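Putative modification methylase (Thermus thermophilus, PDB 2ZIE) probably transfers a methyl group from S-adenosyl-L-methionine to cytosine in DNA, giving N4-methylcytosine. Local coordinates at residues A[22-27]-A[284-289]; A[81-86]-A[126-131]; A[133-138]-A[202-207]. All coordinates share one frame; numbering follows the deposited sequence.

Interaction 1. Residues A[22-27]-A[284-289]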
# COMPACT_ATOMS: atom_id res chain seq x y z
N HIS A 22 -9.24 10.28 31.43
CA HIS A 22 -8.86 10.45 30.05
C HIS A 22 -8.28 11.85 29.95
O HIS A 22 -8.88 12.81 30.41
CB HIS A 22 -10.09 10.28 29.17
CG HIS A 22 -10.88 9.06 29.49
ND1 HIS A 22 -11.98 9.08 30.33
CD2 HIS A 22 -10.72 7.77 29.13
CE1 HIS A 22 -12.45 7.86 30.47
NE2 HIS A 22 -11.71 7.04 29.75
N ARG A 23 -7.10 11.96 29.35
CA ARG A 23 -6.44 13.26 29.25
C ARG A 23 -6.01 13.64 27.84
O ARG A 23 -5.55 12.81 27.06
CB ARG A 23 -5.21 13.26 30.17
CG ARG A 23 -5.49 13.11 31.66
CD ARG A 23 -4.32 12.40 32.35
NE ARG A 23 -3.03 12.83 31.81
CZ ARG A 23 -1.94 12.06 31.77
NH1 ARG A 23 -0.80 12.54 31.26
NH2 ARG A 23 -1.98 10.82 32.23
N LEU A 24 -6.15 14.93 27.51
CA LEU A 24 -5.75 15.44 26.21
C LEU A 24 -4.77 16.59 26.42
O LEU A 24 -5.16 17.66 26.85
CB LEU A 24 -6.98 15.92 25.45
CG LEU A 24 -6.69 16.72 24.17
CD1 LEU A 24 -5.69 15.99 23.30
CD2 LEU A 24 -7.99 16.95 23.43
N HIS A 25 -3.50 16.37 26.11
CA HIS A 25 -2.50 17.42 26.28
C HIS A 25 -2.39 18.30 25.05
O HIS A 25 -2.23 17.81 23.94
CB HIS A 25 -1.12 16.83 26.56
CG HIS A 25 -1.05 16.01 27.81
ND1 HIS A 25 -0.02 16.13 28.72
CD2 HIS A 25 -1.87 15.04 28.29
CE1 HIS A 25 -0.20 15.26 29.70
NE2 HIS A 25 -1.31 14.59 29.46
N VAL A 26 -2.45 19.61 25.27
CA VAL A 26 -2.33 20.57 24.18
C VAL A 26 -0.87 20.94 23.99
O VAL A 26 -0.18 21.25 24.96
CB VAL A 26 -3.12 21.84 24.47
CG1 VAL A 26 -2.98 22.81 23.31
CG2 VAL A 26 -4.59 21.49 24.71
N GLY A 27 -0.39 20.89 22.76
CA GLY A 27 1.00 21.22 22.50
C GLY A 27 1.57 20.50 21.30
O GLY A 27 0.83 20.02 20.44
N PHE A 284 -18.75 10.85 31.58
CA PHE A 284 -17.33 11.13 31.74
C PHE A 284 -16.94 12.45 31.09
O PHE A 284 -17.75 13.08 30.42
CB PHE A 284 -16.51 10.00 31.13
CG PHE A 284 -16.86 8.65 31.68
CD1 PHE A 284 -16.17 8.13 32.76
CD2 PHE A 284 -17.89 7.91 31.11
CE1 PHE A 284 -16.51 6.88 33.28
CE2 PHE A 284 -18.23 6.66 31.62
CZ PHE A 284 -17.54 6.15 32.70
N SER A 285 -15.70 12.85 31.30
CA SER A 285 -15.21 14.10 30.74
C SER A 285 -13.74 13.98 30.38
O SER A 285 -12.99 13.29 31.05
CB SER A 285 -15.41 15.22 31.75
OG SER A 285 -14.72 14.93 32.95
N LEU A 286 -13.35 14.67 29.32
CA LEU A 286 -11.96 14.64 28.87
C LEU A 286 -11.25 15.77 29.60
O LEU A 286 -11.71 16.90 29.59
CB LEU A 286 -11.89 14.88 27.36
CG LEU A 286 -10.71 14.35 26.54
CD1 LEU A 286 -10.61 15.18 25.27
CD2 LEU A 286 -9.40 14.42 27.30
N GLU A 287 -10.12 15.46 30.23
CA GLU A 287 -9.35 16.47 30.95
C GLU A 287 -8.32 17.06 30.00
O GLU A 287 -7.39 16.37 29.61
CB GLU A 287 -8.63 15.85 32.14
CG GLU A 287 -7.93 16.86 33.04
CD GLU A 287 -6.90 16.22 33.96
OE1 GLU A 287 -7.17 15.11 34.49
OE2 GLU A 287 -5.82 16.83 34.16
N VAL A 288 -8.48 18.33 29.65
CA VAL A 288 -7.54 18.97 28.74
C VAL A 288 -6.39 19.65 29.46
O VAL A 288 -6.54 20.76 29.95
CB VAL A 288 -8.24 20.01 27.85
CG1 VAL A 288 -7.23 20.67 26.93
CG2 VAL A 288 -9.33 19.34 27.03
N LEU A 289 -5.24 18.99 29.52
CA LEU A 289 -4.07 19.56 30.17
C LEU A 289 -3.43 20.51 29.18
O LEU A 289 -4.02 20.84 28.16
CB LEU A 289 -3.07 18.48 30.57
CG LEU A 289 -3.44 17.65 31.80
CD1 LEU A 289 -4.64 16.78 31.49
CD2 LEU A 289 -2.25 16.79 32.22
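The carbonyl oxygen of Glu287 takes two donors from the adjoining strand: Leu24 N hydrogen-bonds to Glu287 O at 2.8 Å, and Arg23 CA brings its hydrogen to the same Glu287 O over 3.3 Å. The pairing is parallel and lies at one end of the sheet of a Rossmann-like methyltransferase, where strand 22-26 sits between strand 259-264 and the C-terminal strand 286-289. Glu287 N returns a bond to His22 O (2.9 Å), so Glu287 is tied to the residues before and after its bridge partner Arg23. Further along, the bond from Leu289 N to Leu24 O is weak and bent, with 124° at the hydrogen, and the pairing is less regular there.

Among Leu24, Leu286 and Val288, on one face, the packing is apolar. Leu286 CD2 presses on Leu24 CB at 3.4 Å, while its other methyl, CD1, touches Leu24 CD2 as well. Val26 CG2 meets Val288 CG1 at 3.5 Å. Helix 267-280 packs on these side chains, and Leu24 also touches Glu264, a residue that binds S-adenosyl-L-methionine.

The opposite face mixes charge with packing. Arg23 and Glu287 run side by side, yet their charged ends do not meet. Instead the arginine chain bends at chi3 (39°) and NH1 of Arg23 donates to His25 NE2 (2.8 Å), which probably favours a neutral imidazole. This bond helps to fix the rotation of a ring that Phe36 meets edge-to-face. Leu289 runs alongside the same imidazole in a CH-pi contact: its CB stands almost on the ring normal, 4.2 Å from the His25 centroid, and its CD2 reaches His25 CE1 at 3.6 Å.

Interaction 2. Residues A[81-86]-A[126-131]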
# COMPACT_ATOMS: atom_id res chain seq x y z
N ARG A 81 8.99 7.87 16.45
CA ARG A 81 10.11 7.47 17.30
C ARG A 81 9.76 7.59 18.78
O ARG A 81 10.15 6.74 19.58
CB ARG A 81 11.35 8.30 16.96
CG ARG A 81 12.53 8.08 17.90
CD ARG A 81 13.84 8.26 17.16
NE ARG A 81 13.73 9.34 16.18
CZ ARG A 81 14.32 9.33 14.99
NH1 ARG A 81 15.09 8.30 14.64
NH2 ARG A 81 14.12 10.34 14.14
N GLU A 82 9.02 8.63 19.14
CA GLU A 82 8.63 8.75 20.53
C GLU A 82 7.59 7.67 20.82
O GLU A 82 7.61 7.04 21.87
CB GLU A 82 8.08 10.15 20.83
CG GLU A 82 9.17 11.23 20.96
CD GLU A 82 10.27 10.84 21.96
OE1 GLU A 82 11.40 10.52 21.52
OE2 GLU A 82 10.00 10.85 23.18
N VAL A 83 6.68 7.45 19.86
CA VAL A 83 5.66 6.41 19.99
C VAL A 83 6.33 5.04 20.19
O VAL A 83 5.90 4.25 21.01
CB VAL A 83 4.74 6.38 18.75
CG1 VAL A 83 3.96 5.06 18.66
CG2 VAL A 83 3.77 7.55 18.82
N PHE A 84 7.39 4.76 19.44
CA PHE A 84 8.08 3.49 19.61
C PHE A 84 8.57 3.31 21.04
O PHE A 84 8.51 2.23 21.61
CB PHE A 84 9.26 3.38 18.65
CG PHE A 84 9.96 2.04 18.68
CD1 PHE A 84 10.93 1.76 19.65
CD2 PHE A 84 9.63 1.05 17.76
CE1 PHE A 84 11.57 0.51 19.69
CE2 PHE A 84 10.27 -0.21 17.78
CZ PHE A 84 11.24 -0.48 18.75
N ARG A 85 9.06 4.40 21.64
CA ARG A 85 9.56 4.35 23.00
C ARG A 85 8.49 4.14 24.06
O ARG A 85 8.64 3.28 24.92
CB ARG A 85 10.35 5.63 23.31
CG ARG A 85 10.90 5.74 24.74
CD ARG A 85 11.66 7.05 24.94
NE ARG A 85 10.80 8.23 24.84
CZ ARG A 85 9.98 8.64 25.80
NH1 ARG A 85 9.90 7.96 26.95
NH2 ARG A 85 9.19 9.69 25.61
N LEU A 86 7.40 4.90 24.01
CA LEU A 86 6.38 4.74 25.05
C LEU A 86 5.37 3.62 24.86
O LEU A 86 4.46 3.42 25.67
CB LEU A 86 5.67 6.08 25.33
CG LEU A 86 5.66 7.17 24.27
CD1 LEU A 86 5.08 6.61 23.02
CD2 LEU A 86 4.84 8.35 24.74
N LEU A 126 12.91 2.76 12.30
CA LEU A 126 12.75 3.08 13.71
C LEU A 126 12.67 1.86 14.61
O LEU A 126 12.62 1.98 15.83
CB LEU A 126 11.50 3.94 13.92
CG LEU A 126 11.60 5.43 13.62
CD1 LEU A 126 12.33 5.66 12.32
CD2 LEU A 126 10.20 6.01 13.55
N GLY A 127 12.65 0.68 14.00
CA GLY A 127 12.58 -0.54 14.80
C GLY A 127 11.24 -1.26 14.83
O GLY A 127 11.14 -2.34 15.41
N PHE A 128 10.22 -0.68 14.22
CA PHE A 128 8.89 -1.30 14.20
C PHE A 128 8.86 -2.51 13.30
O PHE A 128 9.57 -2.57 12.30
CB PHE A 128 7.85 -0.31 13.66
CG PHE A 128 7.42 0.73 14.63
CD1 PHE A 128 6.52 0.43 15.64
CD2 PHE A 128 7.89 2.03 14.52
CE1 PHE A 128 6.08 1.40 16.52
CE2 PHE A 128 7.46 3.02 15.40
CZ PHE A 128 6.55 2.71 16.40
N ASP A 129 8.04 -3.49 13.67
CA ASP A 129 7.84 -4.67 12.85
C ASP A 129 6.60 -4.35 12.03
O ASP A 129 5.58 -3.92 12.57
CB ASP A 129 7.54 -5.90 13.69
CG ASP A 129 8.78 -6.62 14.16
OD1 ASP A 129 9.87 -6.40 13.57
OD2 ASP A 129 8.67 -7.41 15.11
N ASN A 130 6.67 -4.55 10.72
CA ASN A 130 5.53 -4.27 9.89
C ASN A 130 4.56 -5.44 9.84
O ASN A 130 4.97 -6.59 9.75
CB ASN A 130 5.98 -3.93 8.48
CG ASN A 130 4.82 -3.64 7.57
OD1 ASN A 130 4.13 -2.64 7.73
ND2 ASN A 130 4.58 -4.53 6.61
N LEU A 131 3.27 -5.14 9.92
CA LEU A 131 2.23 -6.15 9.84
C LEU A 131 1.38 -5.77 8.62
O LEU A 131 1.47 -4.64 8.14
CB LEU A 131 1.36 -6.14 11.09
CG LEU A 131 2.10 -6.36 12.42
CD1 LEU A 131 1.07 -6.59 13.52
CD2 LEU A 131 3.02 -7.56 12.32
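Phe84 and Phe128 form a T-shaped pair, the edge of Phe84 directed at the face of Phe128 with centroids 4.9 Å apart and planes at 85°. The atom that leads is Phe84 CD2, which stands over the middle of the Phe128 ring. The Phe84 ring in turn has the carbonyl oxygen Leu126 O above the centre of one face, Leu126 O lying 3.7 Å from Phe84 CD2. Phe84 CE2 also comes within 3.3 Å of Gly127 C. The Phe128 ring receives Val83 at its edge, where Val83 CG1 approaches Phe128 CZ at 4.2 Å.

Phe84 holds CG opposite its own backbone nitrogen (chi1 -175°), which carries the ring off helix 64-86 toward the turn after helix 115-125. The two phenylalanines slide past each other in opposite directions, and the tip of one reaches the root of the other: Phe128 CZ lies 3.6 Å from Phe84 CB. One turn earlier on helix 64-86, Leu126 CD2 rests against the backbone at Arg81 N (3.7 Å).

The turn itself is a Schellman motif. Gly127 takes a positive phi (105°), the chain leaves the helix, and Phe128 is brought under the ring edge just before strand 129-137 begins. Leu93 of strand 91-102 touches both Val83 and Phe128, linking the contact to the sheet. Farther along, Asp129 makes a salt bridge to Arg109 of the second subunit, placing the start of this strand at the dimer interface.

The last turn of helix 64-86 thus packs on the turn linking helix 115-125 to strand 129-137, as neighbouring helix-to-strand connections do in the Rossmann-like alpha/beta fold of S-adenosyl-L-methionine-dependent methyltransferases.

Interaction 3. Residues A[133-138]-A[202-207]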
# COMPACT_ATOMS: atom_id res chain seq x y z
N PRO A 133 -1.41 -4.33 6.47
CA PRO A 133 -2.36 -3.24 6.70
C PRO A 133 -3.77 -3.64 6.30
O PRO A 133 -3.98 -4.59 5.57
CB PRO A 133 -1.80 -2.13 5.82
CG PRO A 133 -1.36 -2.91 4.61
CD PRO A 133 -0.67 -4.13 5.21
N ILE A 134 -4.75 -2.91 6.82
CA ILE A 134 -6.13 -3.15 6.49
C ILE A 134 -6.46 -2.05 5.50
O ILE A 134 -6.03 -0.90 5.65
CB ILE A 134 -7.05 -3.03 7.71
CG1 ILE A 134 -6.77 -4.18 8.67
CG2 ILE A 134 -8.51 -3.06 7.28
CD1 ILE A 134 -7.55 -4.09 9.96
N ILE A 135 -7.20 -2.42 4.46
CA ILE A 135 -7.59 -1.45 3.45
C ILE A 135 -8.98 -0.93 3.78
O ILE A 135 -9.94 -1.70 3.87
CB ILE A 135 -7.58 -2.06 2.03
CG1 ILE A 135 -6.16 -2.14 1.49
CG2 ILE A 135 -8.35 -1.15 1.08
CD1 ILE A 135 -5.21 -2.84 2.36
N TRP A 136 -9.09 0.37 3.99
CA TRP A 136 -10.37 0.97 4.27
C TRP A 136 -10.96 1.48 2.96
O TRP A 136 -10.50 2.47 2.39
CB TRP A 136 -10.23 2.13 5.26
CG TRP A 136 -11.52 2.88 5.49
CD1 TRP A 136 -12.78 2.36 5.49
CD2 TRP A 136 -11.66 4.26 5.86
NE1 TRP A 136 -13.69 3.32 5.84
CE2 TRP A 136 -13.03 4.49 6.08
CE3 TRP A 136 -10.75 5.32 6.04
CZ2 TRP A 136 -13.53 5.75 6.46
CZ3 TRP A 136 -11.25 6.57 6.42
CH2 TRP A 136 -12.63 6.77 6.63
N HIS A 137 -11.96 0.77 2.46
CA HIS A 137 -12.59 1.19 1.23
C HIS A 137 -13.63 2.23 1.59
O HIS A 137 -14.77 1.89 1.86
CB HIS A 137 -13.23 0.00 0.54
CG HIS A 137 -13.52 0.25 -0.90
ND1 HIS A 137 -14.04 -0.72 -1.73
CD2 HIS A 137 -13.37 1.36 -1.66
CE1 HIS A 137 -14.19 -0.22 -2.94
NE2 HIS A 137 -13.79 1.04 -2.93
N LYS A 138 -13.22 3.50 1.61
CA LYS A 138 -14.09 4.62 1.94
C LYS A 138 -15.21 4.83 0.93
O LYS A 138 -16.38 4.88 1.28
CB LYS A 138 -13.31 5.93 1.97
CG LYS A 138 -12.15 6.00 2.90
CD LYS A 138 -11.58 7.41 2.88
CE LYS A 138 -12.62 8.42 3.37
NZ LYS A 138 -12.04 9.78 3.57
N ARG A 202 -10.38 -8.80 8.93
CA ARG A 202 -10.30 -9.14 7.52
C ARG A 202 -9.46 -8.03 6.94
O ARG A 202 -9.33 -6.96 7.54
CB ARG A 202 -11.70 -9.19 6.90
CG ARG A 202 -12.58 -8.01 7.26
CD ARG A 202 -13.90 -8.01 6.47
NE ARG A 202 -14.76 -9.14 6.82
CZ ARG A 202 -15.00 -10.18 6.02
NH1 ARG A 202 -15.80 -11.15 6.43
NH2 ARG A 202 -14.45 -10.24 4.82
N GLN A 203 -8.86 -8.26 5.78
CA GLN A 203 -8.01 -7.23 5.22
C GLN A 203 -8.69 -6.01 4.56
O GLN A 203 -8.08 -4.95 4.48
CB GLN A 203 -6.99 -7.88 4.29
CG GLN A 203 -5.88 -6.93 3.89
CD GLN A 203 -4.60 -7.62 3.51
OE1 GLN A 203 -4.62 -8.72 2.97
NE2 GLN A 203 -3.46 -6.97 3.77
N ILE A 204 -9.93 -6.14 4.10
CA ILE A 204 -10.62 -4.99 3.49
C ILE A 204 -11.89 -4.63 4.27
O ILE A 204 -12.73 -5.49 4.50
CB ILE A 204 -11.11 -5.25 2.03
CG1 ILE A 204 -10.04 -5.92 1.18
CG2 ILE A 204 -11.52 -3.93 1.40
CD1 ILE A 204 -8.92 -5.04 0.82
N TRP A 205 -12.02 -3.38 4.68
CA TRP A 205 -13.23 -2.94 5.36
C TRP A 205 -14.01 -2.08 4.37
O TRP A 205 -13.51 -1.04 3.93
CB TRP A 205 -12.92 -2.09 6.58
CG TRP A 205 -12.45 -2.86 7.75
CD1 TRP A 205 -12.39 -4.21 7.89
CD2 TRP A 205 -11.92 -2.31 8.96
NE1 TRP A 205 -11.85 -4.54 9.10
CE2 TRP A 205 -11.54 -3.40 9.78
CE3 TRP A 205 -11.71 -1.00 9.43
CZ2 TRP A 205 -10.97 -3.22 11.04
CZ3 TRP A 205 -11.15 -0.83 10.69
CH2 TRP A 205 -10.78 -1.94 11.48
N ASP A 206 -15.21 -2.50 4.03
CA ASP A 206 -16.02 -1.74 3.09
C ASP A 206 -17.40 -1.40 3.63
O ASP A 206 -18.26 -0.94 2.89
CB ASP A 206 -16.20 -2.49 1.78
CG ASP A 206 -16.97 -3.78 1.96
OD1 ASP A 206 -17.69 -3.91 2.98
OD2 ASP A 206 -16.87 -4.66 1.08
N ASP A 207 -17.59 -1.63 4.92
CA ASP A 207 -18.87 -1.37 5.57
C ASP A 207 -18.88 -0.13 6.45
O ASP A 207 -19.81 0.09 7.22
CB ASP A 207 -19.29 -2.59 6.40
CG ASP A 207 -18.21 -3.06 7.38
OD1 ASP A 207 -18.51 -3.95 8.20
OD2 ASP A 207 -17.06 -2.55 7.34
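Ile134 packs over the indole of Trp205 atom by atom. Its CB faces the backbone at Gln203 O (3.9 Å). From there CG2 stands over the five-membered ring of Trp205 in a CH-pi contact, 3.8 Å from the ring centroid and only 6° off the normal. The other branch runs from CG1, near Arg202 O, to CD1, which ends 3.7 Å from Trp205 CZ2, so that the isoleucine spans both rings of the indole.

Beneath this packing lies a short parallel pairing at an end of the mixed sheet of the Rossmann-like fold, between strands 129-137 and 204-205. Ile135 bonds to this neighbour through both its N and its O: Ile135 N donates to Gln203 O at 2.7 Å, and Ile135 O accepts from Trp205 N. His137 N then donates to Trp205 O (2.8 Å), taking the pairing one step further. At the other end a side chain extends it, since Gln203 NE2 gives a bond to Pro133 O (3.0 Å) that arrives nearly along the C=O axis and close to the amide plane. With CG held opposite the backbone N (chi1 -168°) and the chain stretched beyond it, the Gln203 amide reaches back to the proline. Its OE1 is held by Glu166 N of the second subunit.

Trp136 and Trp205 share one face of the sheet, where Leu224 of helix 222-232 touches both. Their buried indole nitrogens are satisfied by carbonyls, Trp136 NE1 by Ile208 O and Trp205 NE1 by Phe200 O, and Arg227 adds a cation-pi contact to Trp205. On the reverse face Ile135 and Ile204 lie side by side, Ile135 also packing on Ile167 of the second subunit; a bend at chi2 (-72°) sets Ile204 CD1 against Ile135 CB at 3.5 Å.

All three contacts reach one sheet, but at different places. Interactions 1 and 3 pair parallel strands on opposite sides of the chain's centre, their own centres about 30 Å apart. Interaction 1 is a surface contact, with a weak bond and charged side chains on one face and residues that bind S-adenosyl-L-methionine close to the other. Interaction 3 is buried, with tryptophans on one face and short backbone bonds, and the second subunit packs against it. Interaction 2, partly buried, joins a helix end to the turn before a strand through aromatic packing without backbone pairing. It shares strand 129-137 with interaction 3. Interaction 1 joins the two ends of the modelled chain, so that along the sequence both others fall within the loop it closes.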